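Local coordinates for protein glycoside hydrolase family 31 (Trueperella pyogenes, PDB 5I0F) that degrades cycloalternan, probably by a retaining mechanism that passes through a covalent glycosyl-enzyme intermediate, at residues A582-I587 with E700-G705; R633-A638 with D675-N680; V714-A717 with D721-P724. One frame throughout, in Å; residues are numbered along the deposited sequence.

Contact 1. Residues A582-I587 with E700-G705; sequences ATFMPI and EDYWSG
Phe584 meets Tyr702 and Trp703 with the far edge of its ring, CZ coming closest to both and CE2 standing over the tyrosine face. With Tyr702 it makes a T-shaped pair: the ring planes stand at 88° and the centroids lie 5.6 Å apart. The approach is off centre, toward the rim, where Phe584 CZ comes 4.1 Å from Tyr702 CE2. Trp703 adds a van der Waals contact, Phe584 CZ to Trp703 CZ2 at 4.2 Å. Flat, apolar Phe584 suits a buried place against the two larger rings, which also pack on each other, Tyr702 CD2 lying over the indole face. Val725 and Leu632 also pack on Phe584.

Polar bonds shape the turn that carries the two rings. Asp701 OD1 accepts from Trp703 N at 2.9 Å and from Ser704 N at 3.0 Å, the donors coming from opposite faces of the carboxylate plane. Aspartate is short enough to fold back on its own backbone, while its OD2 pairs with Arg716. At the indole, Trp703 NE1 bonds to Ile723 O.

The two bonds to OD1 define an Asx turn and Asx motif after strand 698-701; the two rings on that turn pack the C-terminal β-domain of this family 31 enzyme against Phe584, just past barrel helix 572-583.

Contact 2. Residues R633-A638 with D675-N680; sequences RPYLVA and DELLIN
Helix residue Tyr635 and Glu676, just ahead of strand 677-679, bring the two backbones nearest, with their CA atoms 9.3 Å apart. Helix 617-646 is kinked here, the N of Pro634 and Tyr635 making no bond to the preceding turn; proline, lacking an N-H, suits that place. A long side chain has to span the gap, and the helix supplies a tyrosine. The ring leaves with CG anti to the backbone N (chi1 -177°), which carries the phenol to the start of the strand. There Tyr635 OH accepts a hydrogen bond from Glu676 N, 2.9 Å long with an angle of 152° at the hydrogen. The same hydroxyl bonds to Leu673 O, so it ties together both ends of the connection between strands 671-673 and 677-679.

Along the ring the contacts are apolar. Leu677 slides past it in the opposite direction and sets CD1 3.8 Å from Tyr635 CE2; Glu676 lays its CB 3.9 Å from Tyr635 CE1 and puts CG at the ring edge. Tyrosine thus serves both needs, an apolar ring flank and a polar hydroxyl. The bend of Glu676 at chi2 (-59°) turns its carboxylate off to Arg728.

Leu632 of the same helix also packs on Leu677. Strand 677-679 itself runs between strands 671-673 and 725-728 in the antiparallel sheet beside this helix.

Contact 3. Residues V714-A717 with D721-P724; sequences VTRA and DIIP
Ile722 lies over one face of the Arg716 guanidinium, the two side chains crossing at about a right angle. Ile722 CG2 sits 3.9 Å above the plane, over its centre, and CD1 comes 3.7 Å from Arg716 NH2. A branched aliphatic residue fits here, because its two arms spread across a flat group whose face forms no hydrogen bonds.

The arginine is brought to this position by a bend: CG is anti to the backbone N, the chain bends at chi2 (64°), and NH1 comes back to the next residue. It donates to Ala717 O at 2.9 Å with an N-H...O angle of 133°, the carbonyl oxygen lying 30° out of the guanidinium plane. NE makes a salt bridge to Asp701 OD2, so bonds to two separate partners restrain the rotation of the group that Ile722 covers.

Strand 712-717 pairs with strand 689-694 in a two-stranded antiparallel sheet of the C-terminal β-domain, and the chain then turns back through 721-724 to enter strand 725-728 of the larger sheet. The contact bridges that return.

Nearer the backbone, the aliphatic part of Arg716 meets a proline, CG to Pro724 CG at 4.4 Å; this rigid, apolar ring also packs on Trp690 of the partner strand. Ile722 CG2 further lies 3.8 Å from Ala717 O. On the indole of Trp703 both Arg716 and Ile722 find a common neighbour.

How the contacts relate
From the N terminus, the chain first leaves barrel helix 572-583 at 582-587, runs through helix 617-646 and enters the C-terminal β-domain. Contact 2 closes a loop of 36 residues from that helix to strand 677-679, and it lies wholly within the longer loop that contact 1 closes at 700-705. Contact 3 follows both in series as a tight local return, 714-717 to 721-724. All three meet in space: Phe584 CD2 packs 3.8 Å from Ile679 CD1, and Asn680 N lies 3.0 Å from Pro724 O. Contact 1 joins the end of helix 572-583 to the turn after strand 698-701, and contact 2 joins helix 617-646 to the start of strand 677-679 in the same six-stranded sheet; contact 3 ties the two-stranded sheet to the approach of strand 725-728.

Contact 1. Residues A582-I587 with E700-G705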
loop_
_atom_site.group_PDB
_atom_site.type_symbol
_atom_site.label_atom_id
_atom_site.label_comp_id
_atom_site.label_asym_id
_atom_site.label_seq_id
_atom_site.Cartn_x
_atom_site.Cartn_y
_atom_site.Cartn_z
ATOM N N ALA A 582 -18.593 -8.148 1.273
ATOM C CA ALA A 582 -18.238 -6.840 1.803
ATOM C C ALA A 582 -19.107 -6.448 2.993
ATOM O O ALA A 582 -18.650 -5.714 3.879
ATOM C CB ALA A 582 -18.313 -5.775 0.702
ATOM N N THR A 583 -20.344 -6.951 3.020
ATOM C CA THR A 583 -21.276 -6.737 4.128
ATOM C C THR A 583 -20.725 -7.251 5.468
ATOM O O THR A 583 -21.076 -6.725 6.535
ATOM C CB THR A 583 -22.648 -7.375 3.779
ATOM O OG1 THR A 583 -23.154 -6.748 2.603
ATOM C CG2 THR A 583 -23.684 -7.225 4.876
ATOM N N PHE A 584 -19.879 -8.280 5.420
ATOM C CA PHE A 584 -19.283 -8.883 6.608
ATOM C C PHE A 584 -17.767 -8.628 6.704
ATOM O O PHE A 584 -17.021 -9.516 7.125
ATOM C CB PHE A 584 -19.574 -10.395 6.620
ATOM C CG PHE A 584 -21.031 -10.707 6.771
ATOM C CD1 PHE A 584 -21.863 -10.772 5.667
ATOM C CD2 PHE A 584 -21.580 -10.860 8.029
ATOM C CE1 PHE A 584 -23.219 -11.020 5.822
ATOM C CE2 PHE A 584 -22.940 -11.118 8.192
ATOM C CZ PHE A 584 -23.755 -11.194 7.084
ATOM N N MET A 585 -17.346 -7.417 6.339
ATOM C CA MET A 585 -15.983 -6.937 6.502
ATOM C C MET A 585 -15.968 -5.600 7.219
ATOM O O MET A 585 -17.020 -4.965 7.343
ATOM C CB MET A 585 -15.289 -6.845 5.137
ATOM C CG MET A 585 -15.065 -8.215 4.506
ATOM S SD MET A 585 -14.466 -8.191 2.799
ATOM C CE MET A 585 -14.605 -9.914 2.357
ATOM N N PRO A 586 -14.783 -5.163 7.713
ATOM C CA PRO A 586 -14.784 -3.971 8.591
ATOM C C PRO A 586 -15.311 -2.681 7.934
ATOM O O PRO A 586 -16.208 -2.055 8.490
ATOM C CB PRO A 586 -13.315 -3.844 9.022
ATOM C CG PRO A 586 -12.765 -5.243 8.875
ATOM C CD PRO A 586 -13.453 -5.806 7.671
ATOM N N ILE A 587 -14.824 -2.370 6.723
ATOM C CA ILE A 587 -15.274 -1.209 5.959
ATOM C C ILE A 587 -15.867 -1.691 4.647
ATOM O O ILE A 587 -15.223 -2.445 3.894
ATOM C CB ILE A 587 -14.143 -0.211 5.677
ATOM C CG1 ILE A 587 -13.432 0.199 6.980
ATOM C CG2 ILE A 587 -14.648 0.991 4.902
ATOM C CD1 ILE A 587 -14.290 0.930 7.971
ATOM N N GLU A 700 -24.914 -21.784 14.586
ATOM C CA GLU A 700 -26.252 -21.476 14.093
ATOM C C GLU A 700 -26.128 -20.794 12.717
ATOM O O GLU A 700 -25.344 -19.858 12.575
ATOM C CB GLU A 700 -26.963 -20.545 15.105
ATOM C CG GLU A 700 -28.361 -20.066 14.689
ATOM C CD GLU A 700 -29.179 -19.382 15.809
ATOM O OE1 GLU A 700 -28.739 -19.340 16.990
ATOM O OE2 GLU A 700 -30.298 -18.885 15.496
ATOM N N ASP A 701 -26.893 -21.265 11.726
ATOM C CA ASP A 701 -26.979 -20.611 10.415
ATOM C C ASP A 701 -27.579 -19.228 10.595
ATOM O O ASP A 701 -28.625 -19.071 11.229
ATOM C CB ASP A 701 -27.815 -21.416 9.426
ATOM C CG ASP A 701 -27.682 -20.908 7.990
ATOM O OD1 ASP A 701 -28.422 -19.987 7.591
ATOM O OD2 ASP A 701 -26.840 -21.448 7.246
ATOM N N TYR A 702 -26.891 -18.222 10.056
ATOM C CA TYR A 702 -27.312 -16.831 10.229
ATOM C C TYR A 702 -28.678 -16.536 9.620
ATOM O O TYR A 702 -29.405 -15.654 10.108
ATOM C CB TYR A 702 -26.274 -15.944 9.566
ATOM C CG TYR A 702 -26.385 -14.483 9.876
ATOM C CD1 TYR A 702 -25.834 -13.971 11.047
ATOM C CD2 TYR A 702 -27.011 -13.601 8.987
ATOM C CE1 TYR A 702 -25.900 -12.624 11.330
ATOM C CE2 TYR A 702 -27.091 -12.247 9.276
ATOM C CZ TYR A 702 -26.519 -11.773 10.450
ATOM O OH TYR A 702 -26.567 -10.443 10.775
ATOM N N TRP A 703 -29.010 -17.262 8.549
ATOM C CA TRP A 703 -30.169 -16.973 7.716
ATOM C C TRP A 703 -31.384 -17.834 8.090
ATOM O O TRP A 703 -32.502 -17.336 8.081
ATOM C CB TRP A 703 -29.827 -17.172 6.238
ATOM C CG TRP A 703 -28.543 -16.511 5.843
ATOM C CD1 TRP A 703 -27.336 -17.119 5.638
ATOM C CD2 TRP A 703 -28.333 -15.117 5.656
ATOM N NE1 TRP A 703 -26.386 -16.177 5.312
ATOM C CE2 TRP A 703 -26.972 -14.939 5.331
ATOM C CE3 TRP A 703 -29.167 -13.992 5.731
ATOM C CZ2 TRP A 703 -26.429 -13.690 5.067
ATOM C CZ3 TRP A 703 -28.627 -12.753 5.466
ATOM C CH2 TRP A 703 -27.263 -12.615 5.140
ATOM N N SER A 704 -31.155 -19.106 8.421
ATOM C CA SER A 704 -32.239 -20.070 8.646
ATOM C C SER A 704 -32.412 -20.515 10.084
ATOM O O SER A 704 -33.407 -21.178 10.382
ATOM C CB SER A 704 -31.992 -21.316 7.800
ATOM O OG SER A 704 -30.868 -22.039 8.287
ATOM N N GLY A 705 -31.451 -20.211 10.961
ATOM C CA GLY A 705 -31.463 -20.710 12.335
ATOM C C GLY A 705 -31.012 -22.158 12.543
ATOM O O GLY A 705 -30.893 -22.592 13.682
#

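Contact 2. Residues R633-A638 with D675-N680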
loop_
_atom_site.group_PDB
_atom_site.type_symbol
_atom_site.label_atom_id
_atom_site.label_comp_id
_atom_site.label_asym_id
_atom_site.label_seq_id
_atom_site.Cartn_x
_atom_site.Cartn_y
_atom_site.Cartn_z
ATOM N N ARG A 633 -24.599 -3.135 12.549
ATOM C CA ARG A 633 -23.860 -2.004 13.128
ATOM C C ARG A 633 -23.546 -2.159 14.626
ATOM O O ARG A 633 -22.402 -1.948 15.008
ATOM C CB ARG A 633 -24.526 -0.644 12.900
ATOM C CG ARG A 633 -23.524 0.465 13.224
ATOM C CD ARG A 633 -23.749 1.813 12.586
ATOM N NE ARG A 633 -24.241 1.818 11.201
ATOM C CZ ARG A 633 -24.373 2.941 10.493
ATOM N NH1 ARG A 633 -24.004 4.108 11.019
ATOM N NH2 ARG A 633 -24.868 2.908 9.252
ATOM N N PRO A 634 -24.551 -2.514 15.460
ATOM C CA PRO A 634 -24.261 -2.663 16.896
ATOM C C PRO A 634 -23.210 -3.741 17.171
ATOM O O PRO A 634 -22.396 -3.573 18.062
ATOM C CB PRO A 634 -25.595 -3.051 17.530
ATOM C CG PRO A 634 -26.622 -2.966 16.447
ATOM C CD PRO A 634 -25.982 -2.697 15.142
ATOM N N TYR A 635 -23.232 -4.826 16.406
ATOM C CA TYR A 635 -22.224 -5.882 16.506
ATOM C C TYR A 635 -20.818 -5.371 16.120
ATOM O O TYR A 635 -19.842 -5.650 16.818
ATOM C CB TYR A 635 -22.614 -7.073 15.615
ATOM C CG TYR A 635 -21.651 -8.238 15.707
ATOM C CD1 TYR A 635 -21.651 -9.096 16.822
ATOM C CD2 TYR A 635 -20.726 -8.486 14.688
ATOM C CE1 TYR A 635 -20.760 -10.161 16.913
ATOM C CE2 TYR A 635 -19.842 -9.551 14.769
ATOM C CZ TYR A 635 -19.850 -10.378 15.880
ATOM O OH TYR A 635 -18.942 -11.407 15.932
ATOM N N LEU A 636 -20.726 -4.660 15.004
ATOM C CA LEU A 636 -19.448 -4.110 14.551
ATOM C C LEU A 636 -18.879 -3.128 15.589
ATOM O O LEU A 636 -17.684 -3.167 15.898
ATOM C CB LEU A 636 -19.597 -3.408 13.203
ATOM C CG LEU A 636 -19.878 -4.286 11.987
ATOM C CD1 LEU A 636 -20.343 -3.472 10.792
ATOM C CD2 LEU A 636 -18.636 -5.078 11.612
ATOM N N VAL A 637 -19.738 -2.259 16.115
ATOM C CA VAL A 637 -19.322 -1.293 17.132
ATOM C C VAL A 637 -18.815 -2.012 18.403
ATOM O O VAL A 637 -17.727 -1.676 18.913
ATOM C CB VAL A 637 -20.461 -0.300 17.481
ATOM C CG1 VAL A 637 -20.147 0.509 18.737
ATOM C CG2 VAL A 637 -20.718 0.651 16.331
ATOM N N ALA A 638 -19.576 -2.983 18.908
ATOM C CA ALA A 638 -19.190 -3.672 20.147
ATOM C C ALA A 638 -17.926 -4.538 19.961
ATOM O O ALA A 638 -17.033 -4.530 20.823
ATOM C CB ALA A 638 -20.332 -4.508 20.697
ATOM N N ASP A 675 -15.870 -12.072 17.506
ATOM C CA ASP A 675 -15.885 -13.340 18.247
ATOM C C ASP A 675 -16.922 -14.329 17.770
ATOM O O ASP A 675 -16.737 -15.516 17.966
ATOM C CB ASP A 675 -16.193 -13.111 19.728
ATOM C CG ASP A 675 -15.087 -12.425 20.481
ATOM O OD1 ASP A 675 -13.977 -12.221 19.976
ATOM O OD2 ASP A 675 -15.336 -12.125 21.661
ATOM N N GLU A 676 -18.028 -13.860 17.206
ATOM C CA GLU A 676 -19.229 -14.704 17.117
ATOM C C GLU A 676 -19.596 -15.239 15.722
ATOM O O GLU A 676 -20.301 -16.253 15.626
ATOM C CB GLU A 676 -20.437 -13.964 17.713
ATOM C CG GLU A 676 -20.226 -13.417 19.120
ATOM C CD GLU A 676 -19.883 -14.489 20.159
ATOM O OE1 GLU A 676 -20.301 -15.662 20.010
ATOM O OE2 GLU A 676 -19.184 -14.175 21.150
ATOM N N LEU A 677 -19.133 -14.588 14.664
ATOM C CA LEU A 677 -19.556 -14.917 13.308
ATOM C C LEU A 677 -18.425 -15.494 12.488
ATOM O O LEU A 677 -17.343 -14.898 12.404
ATOM C CB LEU A 677 -20.124 -13.678 12.610
ATOM C CG LEU A 677 -21.344 -13.009 13.252
ATOM C CD1 LEU A 677 -21.754 -11.828 12.402
ATOM C CD2 LEU A 677 -22.501 -13.982 13.435
ATOM N N LEU A 678 -18.673 -16.651 11.883
ATOM C CA LEU A 678 -17.753 -17.274 10.947
ATOM C C LEU A 678 -18.260 -17.002 9.525
ATOM O O LEU A 678 -19.401 -17.373 9.198
ATOM C CB LEU A 678 -17.680 -18.793 11.212
ATOM C CG LEU A 678 -16.758 -19.618 10.298
ATOM C CD1 LEU A 678 -15.402 -18.974 10.167
ATOM C CD2 LEU A 678 -16.595 -21.030 10.835
ATOM N N ILE A 679 -17.423 -16.365 8.697
ATOM C CA ILE A 679 -17.810 -15.949 7.350
ATOM C C ILE A 679 -17.095 -16.779 6.290
ATOM O O ILE A 679 -15.906 -17.036 6.420
ATOM C CB ILE A 679 -17.439 -14.468 7.064
ATOM C CG1 ILE A 679 -17.660 -13.565 8.292
ATOM C CG2 ILE A 679 -18.173 -13.966 5.821
ATOM C CD1 ILE A 679 -19.069 -13.558 8.835
ATOM N N ASN A 680 -17.788 -17.134 5.221
ATOM C CA ASN A 680 -17.175 -17.878 4.128
ATOM C C ASN A 680 -17.685 -17.413 2.767
ATOM O O ASN A 680 -18.608 -18.038 2.196
ATOM C CB ASN A 680 -17.355 -19.390 4.308
ATOM C CG ASN A 680 -16.520 -20.197 3.328
ATOM O OD1 ASN A 680 -15.663 -19.646 2.621
ATOM N ND2 ASN A 680 -16.765 -21.507 3.270
#

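Contact 3. Residues V714-A717 with D721-P724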
loop_
_atom_site.group_PDB
_atom_site.type_symbol
_atom_site.label_atom_id
_atom_site.label_comp_id
_atom_site.label_asym_id
_atom_site.label_seq_id
_atom_site.Cartn_x
_atom_site.Cartn_y
_atom_site.Cartn_z
ATOM N N VAL A 714 -19.527 -28.516 6.590
ATOM C CA VAL A 714 -20.964 -28.409 6.301
ATOM C C VAL A 714 -21.164 -27.773 4.933
ATOM O O VAL A 714 -20.353 -26.951 4.514
ATOM C CB VAL A 714 -21.735 -27.609 7.376
ATOM C CG1 VAL A 714 -21.642 -28.330 8.709
ATOM C CG2 VAL A 714 -21.217 -26.183 7.518
ATOM N N THR A 715 -22.247 -28.159 4.257
ATOM C CA THR A 715 -22.586 -27.633 2.937
ATOM C C THR A 715 -23.911 -26.847 2.995
ATOM O O THR A 715 -24.824 -27.219 3.703
ATOM C CB THR A 715 -22.603 -28.757 1.895
ATOM O OG1 THR A 715 -21.289 -29.323 1.823
ATOM C CG2 THR A 715 -22.971 -28.237 0.509
ATOM N N ARG A 716 -23.966 -25.748 2.255
ATOM C CA ARG A 716 -25.049 -24.756 2.310
ATOM C C ARG A 716 -25.427 -24.437 0.871
ATOM O O ARG A 716 -24.537 -24.137 0.065
ATOM C CB ARG A 716 -24.494 -23.475 2.979
ATOM C CG ARG A 716 -25.424 -22.273 3.146
ATOM C CD ARG A 716 -26.529 -22.664 4.062
ATOM N NE ARG A 716 -27.404 -21.624 4.581
ATOM C CZ ARG A 716 -28.494 -21.152 3.988
ATOM N NH1 ARG A 716 -28.801 -21.428 2.723
ATOM N NH2 ARG A 716 -29.256 -20.328 4.676
ATOM N N ALA A 717 -26.721 -24.494 0.551
ATOM C CA ALA A 717 -27.244 -23.854 -0.664
ATOM C C ALA A 717 -26.881 -22.351 -0.658
ATOM O O ALA A 717 -27.074 -21.685 0.358
ATOM C CB ALA A 717 -28.761 -24.023 -0.751
ATOM N N ASP A 721 -28.896 -14.314 -2.492
ATOM C CA ASP A 721 -29.309 -13.731 -1.212
ATOM C C ASP A 721 -28.683 -14.384 0.022
ATOM O O ASP A 721 -28.999 -13.983 1.138
ATOM C CB ASP A 721 -30.841 -13.691 -1.083
ATOM C CG ASP A 721 -31.493 -15.027 -1.275
ATOM O OD1 ASP A 721 -30.851 -16.020 -1.669
ATOM O OD2 ASP A 721 -32.708 -15.085 -1.072
ATOM N N ILE A 722 -27.793 -15.363 -0.170
ATOM C CA ILE A 722 -27.050 -16.019 0.927
ATOM C C ILE A 722 -25.539 -15.842 0.735
ATOM O O ILE A 722 -25.037 -16.017 -0.360
ATOM C CB ILE A 722 -27.321 -17.547 0.933
ATOM C CG1 ILE A 722 -28.833 -17.833 1.041
ATOM C CG2 ILE A 722 -26.525 -18.281 2.011
ATOM C CD1 ILE A 722 -29.464 -17.435 2.353
ATOM N N ILE A 723 -24.846 -15.525 1.824
ATOM C CA ILE A 723 -23.413 -15.772 1.966
ATOM C C ILE A 723 -23.297 -16.632 3.236
ATOM O O ILE A 723 -23.891 -16.281 4.241
ATOM C CB ILE A 723 -22.552 -14.485 2.055
ATOM C CG1 ILE A 723 -21.092 -14.848 2.400
ATOM C CG2 ILE A 723 -23.114 -13.460 3.036
ATOM C CD1 ILE A 723 -20.144 -13.662 2.482
ATOM N N PRO A 724 -22.547 -17.758 3.185
ATOM C CA PRO A 724 -22.471 -18.606 4.366
ATOM C C PRO A 724 -21.873 -17.890 5.583
ATOM O O PRO A 724 -20.747 -17.364 5.530
ATOM C CB PRO A 724 -21.604 -19.784 3.909
ATOM C CG PRO A 724 -21.803 -19.838 2.436
ATOM C CD PRO A 724 -21.930 -18.405 2.015
#